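Local coordinates for protein putative oxidoreductase molybdopterin-binding subunit (Sulfolobus tokodaii, PDB 4ZOH) that probably oxidises or hydroxylates an organic substrate at a molybdenum centre, serving as the large subunit that holds the pterin cytosine dinucleotide cofactor of an oxidoreductase complex, at residues A[19-24]-A[208-213]; A[162-167]-A[216-221]; A[168-173]-A[181-186]. One frame throughout, in Å; residues are numbered along the deposited sequence.

Contact 1 of 3, residues A[19-24]-A[208-213]; sequences KGAYVD and QPDVGG. With MCN (pterin cytosine dinucleotide), chain D.
Asp210 and Tyr22 carry this junction of two loops: the aspartate lays its methylene over the phenol ring and turns its carboxylate to the backbone of Ala21, the residue before Tyr22. Asp210 CB sits 3.6 Å from the centroid of the Tyr22 ring and 12° off its normal, a CH-pi contact over the middle of the face. Gly212, the centre of an inverse gamma turn, brings its N to the ring edge, close to the ring plane and 3.4 Å from Tyr22 CE1. With CG of Asp210 anti to its carbonyl carbon (chi1 -62°), OD2 reaches Ala21 N at 2.7 Å in a nearly straight hydrogen bond (174°), using the anti lone pair. Asp210 N answers with a bond to Ala21 O at 2.9 Å. Gly20 belongs beside this pair, because OD2 lies 3.3 Å from Gly20 CA and a side chain there would press on the carboxylate. Pro209 brings CB to 3.2 Å from Ala21 O and sets CG against Val23. One water bridges the loops, accepting from Val23 N and donating to Asp210 O. Tyr22 OH is hydrogen-bonded to the backbone of a neighbouring subunit of another protein, so the residue also belongs to the interface. An alanine at Tyr22 would remove the surface on which Asp210 CB rests and is likely to leave a gap beside Gly212 and the neighbouring chain's backbone without its hydroxyl mate. Gripped by both Ala21 N and Arg14, OD2 probably keeps its negative charge, and the loop that goes on to the pterin through Gly213 is thereby tied at Asp210 to the 19-24 loop of the hammerhead domain.

Contact 2 of 3, residues A[162-167]-A[216-221]; sequences ASPLET and GSKIIA
The flat peptide group after Glu166 receives the ammonium of Lys218 from above: NZ lies 46° out of the carbonyl plane and 2.6 Å from Glu166 O, well away from a lone-pair direction. The next carbonyl, Thr167 O, makes a weaker bond to the same nitrogen at 3.1 Å, and the Glu166 carboxylate approaches through OE2, a long salt bridge at 3.6 Å from Lys218 NZ. The Pro164 ring meets the other segment at its CG corner, which lies 4.0 Å from Lys218 CE and touches Ser217 OG. Ala162 CB packs on Ser217 CB at 3.7 Å; both residues are small where the two backbones come nearest, their CA atoms 6.2 Å apart, beside a type I turn from Gly216 to Ile219. The lysine fits because its chain runs extended beyond CG, carrying the charge across to the other loop, and its single-nitrogen head lets several oxygens converge on NZ. Glu166 bends at chi2 and gives its OE2 to Gly212 N and Ser184 OG, while Ser217 OG bonds Ala214 O. Lys218 NZ is further held by Ser184 OG and Gly213 O. In this buried setting beside the cofactor pocket, the ammonium is ringed by backbone oxygens, a serine hydroxyl and a carboxylate, which would probably stabilise its charge and fix the course of both loops.

Contact 3 of 3, residues A[168-173]-A[181-186]; sequences RGALAY and FYSSTQ
Phe181 does not stay over its own strand: its ring reaches over to the neighbouring strand and comes to two alanines at once. With CG anti to the backbone N (chi1 -158°), CD1 reaches Ala172 CB at 3.5 Å while CZ comes 3.8 Å from Ala170 CB, each methyl meeting the ring obliquely. Alanine suits both places, since a longer side chain would probably crowd the ring. The next residue faces the other way: Tyr182 and Leu171 lie side by side, pointing alike, with Leu171 CD2 3.9 Å from Tyr182 CD2, and Leu171 O sits at the edge of the Tyr182 ring, in its plane. These are the two strands of a beta hairpin, 170-174 and 179-183, running antiparallel within a seven-stranded mixed sheet; strand 239-241 lies beside 170-174, and 204-207 beside 179-183. Ala170, Ala172 and Phe181 turn toward helices 188-199 and 223-235, which cover that face. Leu171 and Tyr182 form the hydrogen-bonded pair, Tyr182 N to Leu171 O at 2.8 Å and Leu171 N to Tyr182 O at 2.9 Å. Past Ser183 the strand pairing gives way to a single bond, Ser184 N to Gly169 O at 2.9 Å, and a water accepts a hydrogen bond from Gly169 N and donates one to Ser183 OG, which also bonds Glu225. Glycine suits position 169 because the backbone there is stretched to a phi of 172°, a value other residues seldom adopt. Ser184 itself is the centre of an inverse gamma turn, and its OG leaves the sheet for Lys218 and Glu166.

Contact 3 is nested along the chain within the loops closed by contacts 1 and 2, and all three meet round one polar cluster. Ser184 OG of contact 3 lies 2.8 Å from both Glu166 OE2 and Lys218 NZ of contact 2; from contact 1, Gly212 N is 2.8 Å from Glu166 OE2 and Gly213 O 3.0 Å from Lys218 NZ. Gln208 NE2 ties contact 1 to Thr185 O at 2.8 Å. The cofactor lies beyond: Gly213 CA is 3.4 Å from O4' of the pterin, the Pro164 side chain about 6 Å from the cofactor and about 7 Å from an iron-sulfur cluster, and the Val211 side chain about 12 Å from the molybdenum.

Contact 1 of 3, residues A[19-24]-A[208-213]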
loop_
_atom_site.group_PDB
_atom_site.type_symbol
_atom_site.label_atom_id
_atom_site.label_comp_id
_atom_site.label_asym_id
_atom_site.label_seq_id
_atom_site.Cartn_x
_atom_site.Cartn_y
_atom_site.Cartn_z
ATOM N N LYS A 19 -9.608 11.438 -3.206
ATOM C CA LYS A 19 -8.317 10.980 -2.638
ATOM C C LYS A 19 -8.536 10.267 -1.303
ATOM O O LYS A 19 -7.600 10.092 -0.558
ATOM C CB LYS A 19 -7.332 12.148 -2.433
ATOM C CG LYS A 19 -7.052 13.000 -3.680
ATOM C CD LYS A 19 -6.511 12.168 -4.868
ATOM C CE LYS A 19 -6.429 13.017 -6.129
ATOM N NZ LYS A 19 -5.407 12.518 -7.104
ATOM N N GLY A 20 -9.758 9.855 -0.978
ATOM C CA GLY A 20 -9.870 8.841 0.087
ATOM C C GLY A 20 -9.115 7.517 -0.214
ATOM O O GLY A 20 -8.531 7.306 -1.302
ATOM N N ALA A 21 -9.185 6.613 0.744
ATOM C CA ALA A 21 -8.714 5.241 0.529
ATOM C C ALA A 21 -9.607 4.379 1.398
ATOM O O ALA A 21 -9.406 4.233 2.613
ATOM C CB ALA A 21 -7.214 5.070 0.839
ATOM N N TYR A 22 -10.648 3.871 0.742
ATOM C CA TYR A 22 -11.541 2.900 1.373
ATOM C C TYR A 22 -10.861 1.513 1.127
ATOM O O TYR A 22 -9.903 1.415 0.327
ATOM C CB TYR A 22 -12.927 2.933 0.725
ATOM C CG TYR A 22 -13.593 4.251 0.907
ATOM C CD1 TYR A 22 -14.554 4.438 1.894
ATOM C CD2 TYR A 22 -13.285 5.337 0.028
ATOM C CE1 TYR A 22 -15.204 5.714 2.031
ATOM C CE2 TYR A 22 -13.901 6.611 0.137
ATOM C CZ TYR A 22 -14.844 6.835 1.133
ATOM O OH TYR A 22 -15.460 8.119 1.229
ATOM N N VAL A 23 -11.370 0.476 1.786
ATOM C CA VAL A 23 -10.658 -0.828 1.786
ATOM C C VAL A 23 -10.329 -1.343 0.394
ATOM O O VAL A 23 -9.239 -1.878 0.187
ATOM C CB VAL A 23 -11.332 -1.909 2.700
ATOM C CG1 VAL A 23 -12.636 -2.421 2.129
ATOM C CG2 VAL A 23 -10.313 -3.069 3.025
ATOM N N ASP A 24 -11.248 -1.173 -0.581
ATOM C CA ASP A 24 -10.978 -1.720 -1.910
ATOM C C ASP A 24 -10.039 -0.861 -2.762
ATOM O O ASP A 24 -9.577 -1.312 -3.845
ATOM C CB ASP A 24 -12.275 -2.044 -2.686
ATOM C CG ASP A 24 -12.041 -3.050 -3.793
ATOM O OD1 ASP A 24 -11.120 -3.886 -3.598
ATOM O OD2 ASP A 24 -12.797 -3.057 -4.825
ATOM N N GLN A 208 -8.639 0.445 10.196
ATOM C CA GLN A 208 -9.874 0.944 9.617
ATOM C C GLN A 208 -9.512 2.097 8.686
ATOM O O GLN A 208 -9.147 3.164 9.166
ATOM C CB GLN A 208 -10.795 1.429 10.703
ATOM C CG GLN A 208 -12.084 2.114 10.245
ATOM C CD GLN A 208 -12.712 2.912 11.423
ATOM O OE1 GLN A 208 -11.997 3.532 12.196
ATOM N NE2 GLN A 208 -14.019 2.760 11.625
ATOM N N PRO A 209 -9.599 1.892 7.373
ATOM C CA PRO A 209 -9.265 2.977 6.375
ATOM C C PRO A 209 -10.572 3.819 6.264
ATOM O O PRO A 209 -11.457 3.682 7.173
ATOM C CB PRO A 209 -9.010 2.178 5.084
ATOM C CG PRO A 209 -9.998 1.041 5.192
ATOM C CD PRO A 209 -10.027 0.650 6.684
ATOM N N ASP A 210 -10.753 4.598 5.205
ATOM C CA ASP A 210 -12.058 5.276 5.064
ATOM C C ASP A 210 -13.154 4.221 4.973
ATOM O O ASP A 210 -13.005 3.241 4.261
ATOM C CB ASP A 210 -12.080 6.240 3.812
ATOM C CG ASP A 210 -11.039 7.343 3.947
ATOM O OD1 ASP A 210 -11.088 8.042 4.991
ATOM O OD2 ASP A 210 -10.106 7.450 3.115
ATOM N N VAL A 211 -14.276 4.468 5.645
ATOM C CA VAL A 211 -15.399 3.582 5.576
ATOM C C VAL A 211 -16.629 4.292 5.011
ATOM O O VAL A 211 -17.064 5.323 5.545
ATOM C CB VAL A 211 -15.669 3.049 7.033
ATOM C CG1 VAL A 211 -16.954 2.179 7.105
ATOM C CG2 VAL A 211 -14.389 2.356 7.515
ATOM N N GLY A 212 -17.226 3.717 3.978
ATOM C CA GLY A 212 -18.404 4.315 3.347
ATOM C C GLY A 212 -19.700 4.110 4.135
ATOM O O GLY A 212 -20.693 3.629 3.539
ATOM N N GLY A 213 -19.718 4.463 5.435
ATOM C CA GLY A 213 -20.930 4.255 6.296
ATOM C C GLY A 213 -21.065 2.780 6.782
ATOM O O GLY A 213 -20.333 1.869 6.282
HETATM N N1 MCN D . -22.686 16.182 17.648
HETATM C C2 MCN D . -22.516 17.430 18.226
HETATM N N3 MCN D . -23.060 17.732 19.447
HETATM C C4 MCN D . -23.804 16.754 20.096
HETATM C C5 MCN D . -23.985 15.495 19.526
HETATM C C6 MCN D . -23.400 15.190 18.296
HETATM O O2 MCN D . -21.865 18.332 17.690
HETATM N N4 MCN D . -24.319 17.061 21.268
HETATM C "C1'" MCN D . -22.046 15.945 16.353
HETATM C C2D MCN D . -20.658 15.337 16.573
HETATM O "O2'" MCN D . -19.642 16.292 16.611
HETATM C "C3'" MCN D . -20.456 14.527 15.320
HETATM C C4D MCN D . -21.780 13.888 15.240
HETATM O O4D MCN D . -22.742 14.965 15.619
HETATM O "O3'" MCN D . -20.228 15.299 14.192
HETATM C "C5'" MCN D . -21.460 12.839 16.288
HETATM O "O5'" MCN D . -22.539 12.231 16.711
HETATM P PA MCN D . -22.560 11.273 18.023
HETATM O O1A MCN D . -21.459 11.326 18.962
HETATM O O2A MCN D . -23.970 11.574 18.447
HETATM O O3A MCN D . -22.663 9.828 17.158
HETATM P PB MCN D . -21.342 9.065 16.631
HETATM O O1B MCN D . -20.873 8.148 17.749
HETATM O O2B MCN D . -20.301 9.913 16.044
HETATM O O3B MCN D . -21.980 8.281 15.482
HETATM C C10 MCN D . -22.561 6.956 15.629
HETATM C "C9'" MCN D . -23.933 6.905 15.004
HETATM C "C8'" MCN D . -24.446 5.569 14.883
HETATM S "S8'" MCN D . -24.541 4.531 16.299
HETATM C "C7'" MCN D . -24.987 5.096 13.726
HETATM S "S7'" MCN D . -25.761 3.494 13.592
HETATM C "C6'" MCN D . -25.101 5.915 12.535
HETATM C C7 MCN D . -24.960 7.429 12.903
HETATM O "O9'" MCN D . -23.824 7.543 13.735
HETATM N "N5'" MCN D . -24.193 5.508 11.464
HETATM C C4A MCN D . -23.675 6.402 10.505
HETATM N "N8'" MCN D . -24.743 8.242 11.667
HETATM C C4B MCN D . -24.000 7.784 10.619
HETATM N "N1'" MCN D . -23.588 8.686 9.723
HETATM C "C2'" MCN D . -22.811 8.290 8.719
HETATM N "N2'" MCN D . -22.404 9.206 7.864
HETATM N "N3'" MCN D . -22.435 6.921 8.520
HETATM C "C4'" MCN D . -22.890 5.933 9.423
HETATM O "O4'" MCN D . -22.577 4.719 9.249
HETATM O O HOH W 1 -13.356 0.641 3.750
#

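Contact 2 of 3, residues A[162-167]-A[216-221]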
loop_
_atom_site.group_PDB
_atom_site.type_symbol
_atom_site.label_atom_id
_atom_site.label_comp_id
_atom_site.label_asym_id
_atom_site.label_seq_id
_atom_site.Cartn_x
_atom_site.Cartn_y
_atom_site.Cartn_z
ATOM N N ALA A 162 -29.470 -2.199 6.575
ATOM C CA ALA A 162 -28.621 -1.045 6.715
ATOM C C ALA A 162 -28.214 -0.400 5.376
ATOM O O ALA A 162 -28.360 0.817 5.218
ATOM C CB ALA A 162 -27.434 -1.375 7.581
ATOM N N SER A 163 -27.828 -1.233 4.394
ATOM C CA SER A 163 -27.513 -0.794 3.037
ATOM C C SER A 163 -26.537 0.427 2.968
ATOM O O SER A 163 -26.810 1.346 2.201
ATOM C CB SER A 163 -28.804 -0.467 2.263
ATOM O OG SER A 163 -29.809 -1.411 2.485
ATOM N N PRO A 164 -25.409 0.438 3.762
ATOM C CA PRO A 164 -24.420 1.511 3.552
ATOM C C PRO A 164 -23.960 1.456 2.102
ATOM O O PRO A 164 -23.957 0.368 1.492
ATOM C CB PRO A 164 -23.254 1.118 4.460
ATOM C CG PRO A 164 -23.361 -0.378 4.628
ATOM C CD PRO A 164 -24.843 -0.674 4.556
ATOM N N LEU A 165 -23.587 2.607 1.529
ATOM C CA LEU A 165 -23.235 2.596 0.078
ATOM C C LEU A 165 -21.929 1.847 -0.206
ATOM O O LEU A 165 -21.738 1.359 -1.322
ATOM C CB LEU A 165 -23.049 4.038 -0.405
ATOM C CG LEU A 165 -23.850 4.566 -1.576
ATOM C CD1 LEU A 165 -22.801 5.535 -2.085
ATOM C CD2 LEU A 165 -24.245 3.650 -2.734
ATOM N N GLU A 166 -21.007 1.837 0.739
ATOM C CA GLU A 166 -19.888 0.878 0.671
ATOM C C GLU A 166 -20.247 -0.375 1.505
ATOM O O GLU A 166 -20.529 -0.292 2.741
ATOM C CB GLU A 166 -18.537 1.451 1.217
ATOM C CG GLU A 166 -17.338 0.507 0.970
ATOM C CD GLU A 166 -16.252 0.578 2.032
ATOM O OE1 GLU A 166 -15.128 0.065 1.791
ATOM O OE2 GLU A 166 -16.462 1.139 3.145
ATOM N N THR A 167 -20.182 -1.525 0.850
ATOM C CA THR A 167 -20.279 -2.849 1.545
ATOM C C THR A 167 -19.136 -3.099 2.488
ATOM O O THR A 167 -18.224 -2.294 2.585
ATOM C CB THR A 167 -20.306 -4.018 0.584
ATOM O OG1 THR A 167 -19.059 -4.086 -0.103
ATOM C CG2 THR A 167 -21.443 -3.865 -0.480
ATOM N N GLY A 216 -24.460 0.508 11.815
ATOM C CA GLY A 216 -24.532 -0.526 12.807
ATOM C C GLY A 216 -24.127 -1.844 12.171
ATOM O O GLY A 216 -23.679 -2.682 12.845
ATOM N N SER A 217 -24.218 -1.963 10.854
ATOM C CA SER A 217 -23.902 -3.176 10.142
ATOM C C SER A 217 -22.447 -3.688 10.209
ATOM O O SER A 217 -22.230 -4.814 9.755
ATOM C CB SER A 217 -24.364 -3.078 8.698
ATOM O OG SER A 217 -23.433 -2.359 7.947
ATOM N N LYS A 218 -21.484 -2.876 10.716
ATOM C CA LYS A 218 -20.046 -3.187 10.686
ATOM C C LYS A 218 -19.429 -3.167 12.121
ATOM O O LYS A 218 -18.194 -3.093 12.317
ATOM C CB LYS A 218 -19.274 -2.263 9.701
ATOM C CG LYS A 218 -19.686 -2.462 8.220
ATOM C CD LYS A 218 -19.152 -1.362 7.268
ATOM C CE LYS A 218 -19.764 -1.507 5.893
ATOM N NZ LYS A 218 -19.137 -0.504 4.933
ATOM N N ILE A 219 -20.299 -3.177 13.129
ATOM C CA ILE A 219 -19.807 -3.356 14.504
ATOM C C ILE A 219 -19.168 -4.749 14.696
ATOM O O ILE A 219 -18.005 -4.866 15.098
ATOM C CB ILE A 219 -20.937 -3.212 15.547
ATOM C CG1 ILE A 219 -21.586 -1.825 15.439
ATOM C CG2 ILE A 219 -20.367 -3.504 16.964
ATOM C CD1 ILE A 219 -22.770 -1.664 16.443
ATOM N N ILE A 220 -19.942 -5.787 14.351
ATOM C CA ILE A 220 -19.508 -7.146 14.593
ATOM C C ILE A 220 -18.429 -7.511 13.578
ATOM O O ILE A 220 -18.311 -6.857 12.510
ATOM C CB ILE A 220 -20.712 -8.134 14.479
ATOM C CG1 ILE A 220 -21.267 -8.251 13.038
ATOM C CG2 ILE A 220 -21.777 -7.722 15.492
ATOM C CD1 ILE A 220 -22.329 -9.338 12.900
ATOM N N ALA A 221 -17.637 -8.534 13.910
ATOM C CA ALA A 221 -16.829 -9.217 12.875
ATOM C C ALA A 221 -17.743 -10.193 12.216
ATOM O O ALA A 221 -18.396 -10.985 12.902
ATOM C CB ALA A 221 -15.632 -9.951 13.499
#

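Contact 3 of 3, residues A[168-173]-A[181-186]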
loop_
_atom_site.group_PDB
_atom_site.type_symbol
_atom_site.label_atom_id
_atom_site.label_comp_id
_atom_site.label_asym_id
_atom_site.label_seq_id
_atom_site.Cartn_x
_atom_site.Cartn_y
_atom_site.Cartn_z
ATOM N N ARG A 168 -19.268 -4.173 3.277
ATOM C CA ARG A 168 -18.139 -4.738 4.026
ATOM C C ARG A 168 -17.013 -4.948 3.045
ATOM O O ARG A 168 -17.221 -4.936 1.814
ATOM C CB ARG A 168 -18.560 -6.124 4.636
ATOM C CG ARG A 168 -19.648 -5.966 5.710
ATOM C CD ARG A 168 -20.371 -7.301 5.985
ATOM N NE ARG A 168 -20.855 -7.886 4.746
ATOM C CZ ARG A 168 -21.139 -9.175 4.554
ATOM N NH1 ARG A 168 -21.533 -9.546 3.342
ATOM N NH2 ARG A 168 -21.073 -10.052 5.582
ATOM N N GLY A 169 -15.826 -5.223 3.573
ATOM C CA GLY A 169 -14.698 -5.595 2.680
ATOM C C GLY A 169 -13.485 -5.641 3.554
ATOM O O GLY A 169 -13.436 -4.975 4.633
ATOM N N ALA A 170 -12.478 -6.372 3.105
ATOM C CA ALA A 170 -11.316 -6.564 3.962
ATOM C C ALA A 170 -10.137 -7.058 3.153
ATOM O O ALA A 170 -10.302 -7.570 2.009
ATOM C CB ALA A 170 -11.618 -7.549 5.089
ATOM N N LEU A 171 -8.964 -6.804 3.740
ATOM C CA LEU A 171 -7.698 -7.132 3.122
ATOM C C LEU A 171 -6.768 -7.647 4.213
ATOM O O LEU A 171 -6.501 -6.921 5.165
ATOM C CB LEU A 171 -7.049 -5.897 2.436
ATOM C CG LEU A 171 -5.654 -6.075 1.834
ATOM C CD1 LEU A 171 -5.579 -7.151 0.714
ATOM C CD2 LEU A 171 -5.117 -4.700 1.334
ATOM N N ALA A 172 -6.286 -8.882 4.049
ATOM C CA ALA A 172 -5.561 -9.572 5.143
ATOM C C ALA A 172 -4.196 -10.083 4.664
ATOM O O ALA A 172 -4.078 -10.623 3.584
ATOM C CB ALA A 172 -6.393 -10.727 5.667
ATOM N N TYR A 173 -3.177 -9.863 5.484
ATOM C CA TYR A 173 -1.828 -10.185 5.094
ATOM C C TYR A 173 -1.046 -10.629 6.312
ATOM O O TYR A 173 -0.904 -9.876 7.270
ATOM C CB TYR A 173 -1.107 -8.979 4.464
ATOM C CG TYR A 173 0.278 -9.353 4.110
ATOM C CD1 TYR A 173 0.511 -10.463 3.285
ATOM C CD2 TYR A 173 1.371 -8.647 4.629
ATOM C CE1 TYR A 173 1.793 -10.870 2.949
ATOM C CE2 TYR A 173 2.675 -9.019 4.306
ATOM C CZ TYR A 173 2.878 -10.135 3.459
ATOM O OH TYR A 173 4.138 -10.524 3.120
ATOM N N PHE A 181 -4.567 -6.534 9.085
ATOM C CA PHE A 181 -5.966 -6.727 8.602
ATOM C C PHE A 181 -6.649 -5.375 8.384
ATOM O O PHE A 181 -6.834 -4.625 9.380
ATOM C CB PHE A 181 -6.806 -7.473 9.695
ATOM C CG PHE A 181 -8.035 -8.188 9.131
ATOM C CD1 PHE A 181 -7.931 -9.434 8.538
ATOM C CD2 PHE A 181 -9.304 -7.623 9.216
ATOM C CE1 PHE A 181 -9.061 -10.090 8.000
ATOM C CE2 PHE A 181 -10.431 -8.278 8.718
ATOM C CZ PHE A 181 -10.317 -9.518 8.114
ATOM N N TYR A 182 -7.004 -5.039 7.124
ATOM C CA TYR A 182 -7.735 -3.783 6.842
ATOM C C TYR A 182 -9.189 -4.177 6.683
ATOM O O TYR A 182 -9.464 -5.172 6.048
ATOM C CB TYR A 182 -7.302 -3.121 5.550
ATOM C CG TYR A 182 -5.838 -2.770 5.409
ATOM C CD1 TYR A 182 -5.412 -1.425 5.532
ATOM C CD2 TYR A 182 -4.891 -3.757 5.110
ATOM C CE1 TYR A 182 -4.088 -1.088 5.318
ATOM C CE2 TYR A 182 -3.560 -3.421 4.918
ATOM C CZ TYR A 182 -3.189 -2.098 5.032
ATOM O OH TYR A 182 -1.890 -1.808 4.884
ATOM N N SER A 183 -10.106 -3.386 7.199
ATOM C CA SER A 183 -11.473 -3.785 7.078
ATOM C C SER A 183 -12.379 -2.577 7.108
ATOM O O SER A 183 -12.119 -1.588 7.868
ATOM C CB SER A 183 -11.872 -4.746 8.239
ATOM O OG SER A 183 -13.217 -5.241 8.078
ATOM N N SER A 184 -13.467 -2.702 6.369
ATOM C CA SER A 184 -14.515 -1.710 6.414
ATOM C C SER A 184 -15.286 -2.025 7.679
ATOM O O SER A 184 -16.232 -2.801 7.677
ATOM C CB SER A 184 -15.395 -1.742 5.137
ATOM O OG SER A 184 -16.377 -0.706 5.191
ATOM N N THR A 185 -14.792 -1.520 8.779
ATOM C CA THR A 185 -15.349 -1.895 10.065
ATOM C C THR A 185 -15.686 -0.620 10.858
ATOM O O THR A 185 -15.197 0.460 10.470
ATOM C CB THR A 185 -14.339 -2.765 10.868
ATOM O OG1 THR A 185 -14.958 -3.229 12.057
ATOM C CG2 THR A 185 -13.079 -2.001 11.228
ATOM N N GLN A 186 -16.420 -0.752 11.975
ATOM C CA GLN A 186 -16.737 0.423 12.851
ATOM C C GLN A 186 -15.695 0.717 13.933
ATOM O O GLN A 186 -15.758 1.738 14.624
ATOM C CB GLN A 186 -18.152 0.346 13.441
ATOM C CG GLN A 186 -19.199 0.369 12.353
ATOM C CD GLN A 186 -20.625 0.395 12.870
ATOM O OE1 GLN A 186 -21.511 -0.228 12.269
ATOM N NE2 GLN A 186 -20.844 1.058 13.975
HETATM O O HOH W 2 -15.623 -6.006 6.369
#